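Long-range contacts in salicylic acid-binding protein 2 (Nicotiana tabacum, PDB 1Y7I), which hydrolyses methyl salicylate to salicylic acid and methanol, a step in the signalling that activates systemic acquired resistance in plants: residues H11-G16 with H80-M85; T147-G152 with S179-E184. All blocks are in the same frame, centred on the assembly; numbering follows the deposited sequence.

How the contacts relate
Both contacts border the bound salicylate, and they follow one another along the chain without nesting or crossing. Contact 1 closes a long excursion through helices 23-29 and 55-68 and strand 33-36, joining the loops at the C-terminal ends of the central strands 6-10 and 75-80, where the catalytic serine sits. After strand 98-104 and helix 117-124, contact 2 joins strand 147-150 to residues 179-184, closing a helical excursion through 153-160 and 166-175. It belongs to the segment inserted between strands 98-104 and 202-207, which lines the ring and hydroxyl side of the ligand and is probably the cap of this fold. The two touch directly: A13 CB lies 3.3 Å from M149 CE, and A13 O packs on F151.

Contact 1: residues H11-G16 with H80-M85; sequences HGACHG and HSLGGM. With SAL (2-hydroxybenzoic acid), chain E.
The nucleophile elbow of the alpha/beta hydrolase fold meets the loop that probably completes its oxyanion hole, where G12 and A13 lie against the turn H80-S81-L82-G83 that carries the catalytic serine. G12, without a side chain, lets its CA approach to 3.2 Å from both H80 O and S81 OG. S81 has its OG between the backbone N and the carbonyl carbon (chi1 51°), which sets the hydroxyl above the carbonyl plane of H80, with OG to H80 O at 2.7 Å. The backbone N of G83 gives H80 O the bond of the type II' turn; S81 OG comes to this oxygen from the opposite face, nearly at right angles to the C=O (87°), a short bond of poor direction. The H80 ring lies under S81 OG; its ND1 shares a water with G12 N, while NE2 bonds to the backbone O of H238. On the other strand-end loop, H11 ND1 donates to G12 O at 2.7 Å, nearly straight (169°) and in the ring plane, helping to fix the peptide that presents A13 N. Within the pocket, A13 CB touches L82 CD2 at 3.6 Å. Salicylate O2' accepts from A13 N at 3.0 Å and more weakly from L82 N at 3.3 Å. The ligand also bonds to H238 NE2, the histidine of the charge relay with D210. Salicylate O1' lies 2.9 Å from S81 OG. Two backbone N-H groups, one from each segment, therefore converge on one carboxylate oxygen, consistent with an oxyanion hole that would stabilise the negative charge developing during ester hydrolysis.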
ATOM      1  N   HIS B  11      -6.889   9.543   5.184  1.00 12.37           N
ATOM      2  CA  HIS B  11      -7.293   8.192   5.542  1.00 12.27           C
ATOM      3  C   HIS B  11      -7.632   8.031   7.011  1.00 12.10           C
ATOM      4  O   HIS B  11      -7.317   8.891   7.838  1.00 11.59           O
ATOM      5  CB  HIS B  11      -6.168   7.221   5.173  1.00 12.84           C
ATOM      6  CG  HIS B  11      -4.917   7.430   5.968  1.00 14.00           C
ATOM      7  ND1 HIS B  11      -4.796   7.016   7.277  1.00 13.72           N
ATOM      8  CD2 HIS B  11      -3.754   8.054   5.663  1.00 14.39           C
ATOM      9  CE1 HIS B  11      -3.614   7.375   7.744  1.00 15.74           C
ATOM     10  NE2 HIS B  11      -2.961   8.009   6.784  1.00 14.18           N
ATOM     11  N   GLY B  12      -8.274   6.909   7.322  1.00 13.70           N
ATOM     12  CA  GLY B  12      -8.652   6.606   8.692  1.00 13.86           C
ATOM     13  C   GLY B  12      -7.566   5.808   9.394  1.00 13.90           C
ATOM     14  O   GLY B  12      -6.446   5.712   8.899  1.00 12.42           O
ATOM     15  N   ALA B  13      -7.904   5.214  10.538  1.00 16.22           N
ATOM     16  CA  ALA B  13      -6.946   4.445  11.323  1.00 14.89           C
ATOM     17  C   ALA B  13      -6.471   3.151  10.687  1.00 17.03           C
ATOM     18  O   ALA B  13      -7.254   2.388  10.114  1.00 15.82           O
ATOM     19  CB  ALA B  13      -7.524   4.143  12.691  1.00 15.00           C
ATOM     20  N   CYS B  14      -5.171   2.912  10.815  1.00 16.40           N
ATOM     21  CA  CYS B  14      -4.556   1.715  10.296  1.00 16.61           C
ATOM     22  C   CYS B  14      -4.438   1.698   8.779  1.00 17.50           C
ATOM     23  O   CYS B  14      -3.910   0.747   8.203  1.00 17.74           O
ATOM     24  CB  CYS B  14      -5.324   0.485  10.797  1.00 20.45           C
ATOM     25  SG  CYS B  14      -5.488   0.434  12.624  1.00 20.51           S
ATOM     26  N   HIS B  15      -4.921   2.747   8.122  1.00 17.31           N
ATOM     27  CA  HIS B  15      -4.824   2.811   6.670  1.00 15.54           C
ATOM     28  C   HIS B  15      -3.842   3.898   6.226  1.00 14.87           C
ATOM     29  O   HIS B  15      -3.150   4.486   7.052  1.00 14.47           O
ATOM     30  CB  HIS B  15      -6.211   3.040   6.054  1.00 16.04           C
ATOM     31  CG  HIS B  15      -7.092   1.829   6.092  1.00 14.46           C
ATOM     32  ND1 HIS B  15      -7.563   1.288   7.267  1.00 16.55           N
ATOM     33  CD2 HIS B  15      -7.571   1.041   5.097  1.00 16.25           C
ATOM     34  CE1 HIS B  15      -8.295   0.220   6.999  1.00 19.06           C
ATOM     35  NE2 HIS B  15      -8.316   0.047   5.688  1.00 16.20           N
ATOM     36  N   GLY B  16      -3.779   4.161   4.922  1.00 16.08           N
ATOM     37  CA  GLY B  16      -2.864   5.175   4.413  1.00 14.57           C
ATOM     38  C   GLY B  16      -3.397   5.831   3.151  1.00 15.13           C
ATOM     39  O   GLY B  16      -4.533   5.577   2.753  1.00 14.39           O
ATOM     40  N   HIS B  80     -11.711  10.465   6.306  1.00 13.42           N
ATOM     41  CA  HIS B  80     -12.396   9.201   6.502  1.00 14.47           C
ATOM     42  C   HIS B  80     -12.218   8.714   7.941  1.00 14.90           C
ATOM     43  O   HIS B  80     -11.099   8.660   8.449  1.00 14.82           O
ATOM     44  CB  HIS B  80     -11.834   8.142   5.559  1.00 13.04           C
ATOM     45  CG  HIS B  80     -12.511   6.815   5.688  1.00 15.83           C
ATOM     46  ND1 HIS B  80     -11.824   5.622   5.651  1.00 14.64           N
ATOM     47  CD2 HIS B  80     -13.817   6.493   5.849  1.00 14.42           C
ATOM     48  CE1 HIS B  80     -12.675   4.622   5.786  1.00 15.70           C
ATOM     49  NE2 HIS B  80     -13.892   5.125   5.908  1.00 16.87           N
ATOM     50  N   SER B  81     -13.324   8.355   8.584  1.00 15.72           N
ATOM     51  CA  SER B  81     -13.313   7.859   9.957  1.00 17.04           C
ATOM     52  C   SER B  81     -12.422   8.650  10.912  1.00 16.56           C
ATOM     53  O   SER B  81     -12.717   9.802  11.208  1.00 16.42           O
ATOM     54  CB  SER B  81     -12.934   6.379   9.973  1.00 17.03           C
ATOM     55  OG  SER B  81     -11.752   6.136   9.227  1.00 25.27           O
ATOM     56  N   LEU B  82     -11.338   8.047  11.399  1.00 16.24           N
ATOM     57  CA  LEU B  82     -10.461   8.760  12.331  1.00 15.31           C
ATOM     58  C   LEU B  82      -9.928  10.043  11.690  1.00 14.88           C
ATOM     59  O   LEU B  82      -9.593  11.006  12.378  1.00 12.01           O
ATOM     60  CB  LEU B  82      -9.295   7.860  12.776  1.00 15.74           C
ATOM     61  CG  LEU B  82      -8.289   8.468  13.761  1.00 17.74           C
ATOM     62  CD1 LEU B  82      -9.010   8.886  15.043  1.00 19.13           C
ATOM     63  CD2 LEU B  82      -7.197   7.461  14.067  1.00 15.77           C
ATOM     64  N   GLY B  83      -9.872  10.047  10.360  1.00 14.97           N
ATOM     65  CA  GLY B  83      -9.382  11.201   9.625  1.00 12.88           C
ATOM     66  C   GLY B  83     -10.120  12.476   9.960  1.00 11.76           C
ATOM     67  O   GLY B  83      -9.608  13.570   9.743  1.00 13.65           O
ATOM     68  N   GLY B  84     -11.335  12.345  10.477  1.00 14.01           N
ATOM     69  CA  GLY B  84     -12.090  13.530  10.848  1.00 13.59           C
ATOM     70  C   GLY B  84     -11.427  14.234  12.022  1.00 16.47           C
ATOM     71  O   GLY B  84     -11.527  15.453  12.169  1.00 17.44           O
HETATM   72  N   MSE B  85     -10.739  13.473  12.867  1.00 16.93           N
HETATM   73  CA  MSE B  85     -10.067  14.076  14.017  1.00 18.56           C
HETATM   74  C   MSE B  85      -8.872  14.875  13.511  1.00 16.10           C
HETATM   75  O   MSE B  85      -8.591  15.964  13.994  1.00 13.63           O
HETATM   76  CB  MSE B  85      -9.606  12.994  14.988  1.00 22.07           C
HETATM   77  CG  MSE B  85     -10.743  12.211  15.604  1.00 26.84           C
HETATM   78 SE   MSE B  85     -11.980  13.372  16.535  1.00 47.14          SE
HETATM   79  CE  MSE B  85     -10.773  14.022  17.893  1.00 36.75           C
TER
HETATM   80  C1' SAL E 503     -11.417   3.887  11.519  1.00 28.60           C
HETATM   81  O1' SAL E 503     -11.647   3.418  10.316  1.00 30.20           O
HETATM   82  O2' SAL E 503     -10.597   4.794  11.686  1.00 27.70           O
HETATM   83  C1  SAL E 503     -12.174   3.277  12.629  1.00 28.00           C
HETATM   84  C2  SAL E 503     -11.974   3.737  13.976  1.00 27.66           C
HETATM   85  C3  SAL E 503     -12.703   3.153  15.030  1.00 26.37           C
HETATM   86  C4  SAL E 503     -13.632   2.129  14.768  1.00 25.09           C
HETATM   87  C5  SAL E 503     -13.844   1.668  13.453  1.00 27.26           C
HETATM   88  C6  SAL E 503     -13.129   2.235  12.402  1.00 25.52           C
HETATM   89  O2  SAL E 503     -11.088   4.721  14.303  1.00 29.61           O
HETATM   90  O   HOH W   1      -8.945   4.973   5.375  1.00 20.97           O

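Contact 2: residues T147-G152 with S179-E184; sequences TSMFFG and SSLFME. With SAL (2-hydroxybenzoic acid), chain E.
M149, a selenomethionine, and S179 form a single antiparallel hydrogen-bonded pair, with M149 N to S179 O and S179 N to M149 O both at 2.8 Å. The bridge sets S179 beside strand 147-150, which pairs with 135-138 in a small antiparallel sheet next to the salicylate pocket. One residue farther along, the side chain of S180 takes over: its OG donates to T147 O at 2.7 Å, nearly in line with the carbonyl (172°). That same OG accepts from F182 N at 3.1 Å, making an ST turn just ahead of helix 183-187. A water bridges T147 O and L181 N, adding a second donor to the carbonyl. On the ligand side, the M149 side chain runs extended through chi2 and bends at chi3 (77°), while L181 CG lies anti to the carbonyl carbon (chi1 -65°); this brings M149 CE to L181 CD2 at 3.9 Å, the two side chains crossing obliquely. F151 CZ lies 3.7 Å from salicylate C1, its ring also packing on F155. One backbone pair, one serine hydroxyl and a bridging water thus tie the segments together, while M149 and L181 close on the ligand at its hydroxyl and F151 CZ at its ring, an apolar lining consistent with an aromatic substrate.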
ATOM      1  N   THR B 147      -2.061   3.861  24.239  1.00 41.25           N
ATOM      2  CA  THR B 147      -2.587   2.619  23.704  1.00 38.98           C
ATOM      3  C   THR B 147      -2.591   2.635  22.181  1.00 37.34           C
ATOM      4  O   THR B 147      -2.929   3.642  21.563  1.00 37.43           O
ATOM      5  CB  THR B 147      -4.024   2.370  24.209  1.00 38.56           C
ATOM      6  OG1 THR B 147      -4.048   2.455  25.641  1.00 38.79           O
ATOM      7  CG2 THR B 147      -4.506   0.991  23.787  1.00 36.75           C
ATOM      8  N   SER B 148      -2.192   1.520  21.579  1.00 35.40           N
ATOM      9  CA  SER B 148      -2.180   1.410  20.130  1.00 33.28           C
ATOM     10  C   SER B 148      -3.385   0.574  19.737  1.00 33.33           C
ATOM     11  O   SER B 148      -3.890  -0.213  20.538  1.00 33.05           O
ATOM     12  CB  SER B 148      -0.898   0.732  19.647  1.00 32.01           C
ATOM     13  OG  SER B 148      -0.859  -0.630  20.032  1.00 31.53           O
HETATM   14  N   MSE B 149      -3.840   0.751  18.502  1.00 34.11           N
HETATM   15  CA  MSE B 149      -4.993   0.024  17.986  1.00 34.85           C
HETATM   16  C   MSE B 149      -4.695  -0.557  16.606  1.00 33.59           C
HETATM   17  O   MSE B 149      -4.432   0.181  15.655  1.00 33.56           O
HETATM   18  CB  MSE B 149      -6.199   0.963  17.907  1.00 38.18           C
HETATM   19  CG  MSE B 149      -7.402   0.385  17.189  1.00 42.19           C
HETATM   20 SE   MSE B 149      -8.835   1.673  17.107  1.00 56.10          SE
HETATM   21  CE  MSE B 149      -8.146   2.796  15.688  1.00 48.29           C
ATOM     22  N   PHE B 150      -4.753  -1.881  16.500  1.00 31.89           N
ATOM     23  CA  PHE B 150      -4.475  -2.570  15.243  1.00 30.11           C
ATOM     24  C   PHE B 150      -5.634  -3.493  14.864  1.00 30.39           C
ATOM     25  O   PHE B 150      -5.878  -4.499  15.530  1.00 29.70           O
ATOM     26  CB  PHE B 150      -3.172  -3.369  15.392  1.00 30.16           C
ATOM     27  CG  PHE B 150      -2.634  -3.922  14.102  1.00 29.81           C
ATOM     28  CD1 PHE B 150      -2.552  -3.127  12.965  1.00 31.50           C
ATOM     29  CD2 PHE B 150      -2.170  -5.228  14.033  1.00 33.69           C
ATOM     30  CE1 PHE B 150      -2.020  -3.627  11.774  1.00 31.66           C
ATOM     31  CE2 PHE B 150      -1.634  -5.740  12.845  1.00 34.28           C
ATOM     32  CZ  PHE B 150      -1.559  -4.932  11.714  1.00 32.48           C
ATOM     33  N   PHE B 151      -6.356  -3.147  13.799  1.00 29.56           N
ATOM     34  CA  PHE B 151      -7.483  -3.964  13.360  1.00 27.42           C
ATOM     35  C   PHE B 151      -7.011  -5.347  12.934  1.00 28.55           C
ATOM     36  O   PHE B 151      -5.967  -5.491  12.299  1.00 28.38           O
ATOM     37  CB  PHE B 151      -8.230  -3.307  12.186  1.00 27.15           C
ATOM     38  CG  PHE B 151      -8.706  -1.905  12.467  1.00 24.44           C
ATOM     39  CD1 PHE B 151      -9.215  -1.567  13.716  1.00 25.25           C
ATOM     40  CD2 PHE B 151      -8.622  -0.919  11.490  1.00 25.70           C
ATOM     41  CE1 PHE B 151      -9.629  -0.268  13.993  1.00 28.23           C
ATOM     42  CE2 PHE B 151      -9.034   0.387  11.755  1.00 26.82           C
ATOM     43  CZ  PHE B 151      -9.537   0.712  13.012  1.00 27.66           C
ATOM     44  N   GLY B 152      -7.791  -6.360  13.299  1.00 28.76           N
ATOM     45  CA  GLY B 152      -7.467  -7.727  12.939  1.00 29.45           C
ATOM     46  C   GLY B 152      -8.210  -8.097  11.669  1.00 29.81           C
ATOM     47  O   GLY B 152      -9.073  -7.341  11.226  1.00 30.88           O
ATOM     48  N   SER B 179      -2.439   1.878  14.807  1.00 24.05           N
ATOM     49  CA  SER B 179      -2.756   3.292  14.935  1.00 24.83           C
ATOM     50  C   SER B 179      -3.047   3.587  16.405  1.00 25.72           C
ATOM     51  O   SER B 179      -2.573   2.880  17.294  1.00 26.59           O
ATOM     52  CB  SER B 179      -3.988   3.604  14.076  1.00 24.94           C
ATOM     53  OG  SER B 179      -4.377   4.962  14.171  1.00 24.96           O
ATOM     54  N   SER B 180      -3.827   4.630  16.658  1.00 25.57           N
ATOM     55  CA  SER B 180      -4.191   4.987  18.019  1.00 24.67           C
ATOM     56  C   SER B 180      -5.282   6.042  18.013  1.00 24.54           C
ATOM     57  O   SER B 180      -5.420   6.801  17.049  1.00 23.00           O
ATOM     58  CB  SER B 180      -2.972   5.517  18.774  1.00 25.12           C
ATOM     59  OG  SER B 180      -3.316   5.909  20.091  1.00 24.51           O
ATOM     60  N   LEU B 181      -6.060   6.079  19.089  1.00 23.70           N
ATOM     61  CA  LEU B 181      -7.130   7.056  19.223  1.00 25.27           C
ATOM     62  C   LEU B 181      -6.636   8.260  20.012  1.00 26.13           C
ATOM     63  O   LEU B 181      -7.298   9.296  20.052  1.00 26.43           O
ATOM     64  CB  LEU B 181      -8.342   6.436  19.920  1.00 24.49           C
ATOM     65  CG  LEU B 181      -9.042   5.318  19.147  1.00 25.67           C
ATOM     66  CD1 LEU B 181     -10.298   4.886  19.888  1.00 24.05           C
ATOM     67  CD2 LEU B 181      -9.401   5.823  17.742  1.00 24.78           C
ATOM     68  N   PHE B 182      -5.472   8.122  20.642  1.00 26.02           N
ATOM     69  CA  PHE B 182      -4.896   9.222  21.407  1.00 27.17           C
ATOM     70  C   PHE B 182      -5.863   9.798  22.434  1.00 28.72           C
ATOM     71  O   PHE B 182      -5.956  11.015  22.600  1.00 28.38           O
ATOM     72  CB  PHE B 182      -4.454  10.317  20.439  1.00 24.86           C
ATOM     73  CG  PHE B 182      -3.483   9.837  19.406  1.00 24.49           C
ATOM     74  CD1 PHE B 182      -2.154   9.597  19.744  1.00 22.00           C
ATOM     75  CD2 PHE B 182      -3.907   9.564  18.107  1.00 22.21           C
ATOM     76  CE1 PHE B 182      -1.260   9.087  18.808  1.00 22.68           C
ATOM     77  CE2 PHE B 182      -3.018   9.053  17.163  1.00 22.11           C
ATOM     78  CZ  PHE B 182      -1.693   8.814  17.514  1.00 18.99           C
HETATM   79  N   MSE B 183      -6.576   8.917  23.125  1.00 31.95           N
HETATM   80  CA  MSE B 183      -7.545   9.335  24.131  1.00 35.00           C
HETATM   81  C   MSE B 183      -6.932  10.187  25.237  1.00 34.40           C
HETATM   82  O   MSE B 183      -7.482  11.220  25.604  1.00 32.85           O
HETATM   83  CB  MSE B 183      -8.221   8.109  24.750  1.00 41.42           C
HETATM   84  CG  MSE B 183      -9.079   7.320  23.770  1.00 48.35           C
HETATM   85 SE   MSE B 183     -10.520   8.390  23.045  1.00 62.74          SE
HETATM   86  CE  MSE B 183     -11.981   7.753  24.149  1.00 55.87           C
ATOM     87  N   GLU B 184      -5.793   9.755  25.769  1.00 34.86           N
ATOM     88  CA  GLU B 184      -5.150  10.498  26.842  1.00 36.46           C
ATOM     89  C   GLU B 184      -4.950  11.960  26.466  1.00 35.08           C
ATOM     90  O   GLU B 184      -5.227  12.861  27.257  1.00 35.34           O
ATOM     91  CB  GLU B 184      -3.803   9.865  27.204  1.00 39.69           C
ATOM     92  CG  GLU B 184      -3.886   8.393  27.609  1.00 43.59           C
ATOM     93  CD  GLU B 184      -3.971   7.459  26.415  1.00 45.83           C
ATOM     94  OE1 GLU B 184      -4.170   6.241  26.621  1.00 47.60           O
ATOM     95  OE2 GLU B 184      -3.830   7.942  25.268  1.00 46.93           O
TER
HETATM   96  C1' SAL E 503     -11.417   3.887  11.519  1.00 28.60           C
HETATM   97  O1' SAL E 503     -11.647   3.418  10.316  1.00 30.20           O
HETATM   98  O2' SAL E 503     -10.597   4.794  11.686  1.00 27.70           O
HETATM   99  C1  SAL E 503     -12.174   3.277  12.629  1.00 28.00           C
HETATM  100  C2  SAL E 503     -11.974   3.737  13.976  1.00 27.66           C
HETATM  101  C3  SAL E 503     -12.703   3.153  15.030  1.00 26.37           C
HETATM  102  C4  SAL E 503     -13.632   2.129  14.768  1.00 25.09           C
HETATM  103  C5  SAL E 503     -13.844   1.668  13.453  1.00 27.26           C
HETATM  104  C6  SAL E 503     -13.129   2.235  12.402  1.00 25.52           C
HETATM  105  O2  SAL E 503     -11.088   4.721  14.303  1.00 29.61           O
HETATM  106  O   HOH W   2      -6.155   3.742  21.227  1.00 24.29           O